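Local coordinates for protein serine-pyruvate aminotransferase (AgxT) (Sulfolobus solfataricus, PDB 3ZRP) that probably transfers amino groups from serine to pyruvate and from alanine to glyoxylate, using pyridoxal 5'-phosphate as cofactor, at residues W343-P346 against N347-I350. Numbering follows the deposited sequence.
Sequences WVTP and NDAI
Thr345 and Asp348 hold each other by two reciprocal bonds where the chain turns into helix 346-363. Thr345 OG1 accepts from the backbone Asp348 N at 3.2 Å. Thr345 N donates back to Asp348 OD2 at 3.0 Å; it meets this oxygen from above the carboxylate plane, 41° out of it. The hydroxyl can face the first turn because OG1 sits between the backbone N and the carbonyl carbon (chi1 64°). This exchange is a capping box with Thr345 as N-cap, closing the start of the helix that follows strand 335-339 and its loop; Pro346 is the first helical residue. The regular bonding of the helix begins at once, with Ala349 N to Thr345 O at 3.3 Å and Ile350 N to Pro346 O at 3.2 Å. On the inner side, Val344 lays CG2 against the Asp348 CB methylene at 3.8 Å, their side chains crossing at a slant, while Val344 and Ala349 are buried against Val274 and Ile278 of helix 264-284. Pro346 and Ile350 extend this apolar face to Leu380, Val373 and Val376 of helix 372-381. The other side is wetter and looser: a water 2.7 Å from Thr345 OG1 donates to Asp348 OD1 at 3.1 Å, bridging the two capping side chains, and the exposed Asn347 sets its CB near the threonine hydroxyl.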
# COMPACT_ATOMS: atom_id res chain seq x y z
N TRP A 343 21.68 -5.60 -1.57
CA TRP A 343 22.53 -6.75 -1.90
C TRP A 343 23.78 -6.39 -2.66
O TRP A 343 24.43 -7.24 -3.27
CB TRP A 343 21.72 -7.89 -2.55
CG TRP A 343 20.86 -8.57 -1.48
CD1 TRP A 343 19.53 -8.38 -1.25
CD2 TRP A 343 21.32 -9.47 -0.47
NE1 TRP A 343 19.11 -9.15 -0.19
CE2 TRP A 343 20.20 -9.83 0.32
CE3 TRP A 343 22.57 -10.04 -0.16
CZ2 TRP A 343 20.28 -10.71 1.39
CZ3 TRP A 343 22.65 -10.93 0.91
CH2 TRP A 343 21.52 -11.25 1.67
N VAL A 344 24.16 -5.11 -2.59
CA VAL A 344 25.32 -4.58 -3.30
C VAL A 344 26.63 -5.31 -2.92
O VAL A 344 26.86 -5.63 -1.74
CB VAL A 344 25.41 -3.04 -3.14
CG1 VAL A 344 25.74 -2.64 -1.69
CG2 VAL A 344 26.38 -2.40 -4.15
N THR A 345 27.47 -5.58 -3.92
CA THR A 345 28.69 -6.39 -3.72
C THR A 345 29.95 -5.59 -4.06
O THR A 345 29.88 -4.58 -4.75
CB THR A 345 28.71 -7.68 -4.61
OG1 THR A 345 28.75 -7.31 -6.00
CG2 THR A 345 27.49 -8.55 -4.37
N PRO A 346 31.12 -6.06 -3.59
CA PRO A 346 32.38 -5.48 -4.04
C PRO A 346 32.46 -5.35 -5.56
O PRO A 346 32.91 -4.31 -6.04
CB PRO A 346 33.40 -6.49 -3.52
CG PRO A 346 32.83 -6.90 -2.24
CD PRO A 346 31.34 -7.00 -2.49
N ASN A 347 32.01 -6.36 -6.30
CA ASN A 347 32.03 -6.30 -7.78
C ASN A 347 31.17 -5.19 -8.37
O ASN A 347 31.56 -4.56 -9.37
CB ASN A 347 31.68 -7.66 -8.41
CG ASN A 347 32.79 -8.69 -8.24
OD1 ASN A 347 33.95 -8.34 -7.99
ND2 ASN A 347 32.44 -9.97 -8.35
N ASP A 348 30.01 -4.92 -7.75
CA ASP A 348 29.19 -3.78 -8.16
C ASP A 348 29.96 -2.46 -8.02
O ASP A 348 29.82 -1.58 -8.86
CB ASP A 348 27.88 -3.72 -7.37
CG ASP A 348 26.99 -4.93 -7.59
OD1 ASP A 348 27.03 -5.51 -8.69
OD2 ASP A 348 26.27 -5.31 -6.66
N ALA A 349 30.77 -2.34 -6.95
CA ALA A 349 31.61 -1.16 -6.74
C ALA A 349 32.61 -0.96 -7.90
O ALA A 349 32.72 0.15 -8.45
CB ALA A 349 32.31 -1.22 -5.38
N ILE A 350 33.30 -2.04 -8.29
CA ILE A 350 34.20 -2.00 -9.44
C ILE A 350 33.47 -1.51 -10.69
O ILE A 350 33.93 -0.57 -11.36
CB ILE A 350 34.88 -3.38 -9.72
CG1 ILE A 350 35.81 -3.76 -8.56
CG2 ILE A 350 35.70 -3.34 -11.02
CD1 ILE A 350 36.00 -5.26 -8.39
O HOH W 1 27.12 -8.50 -7.81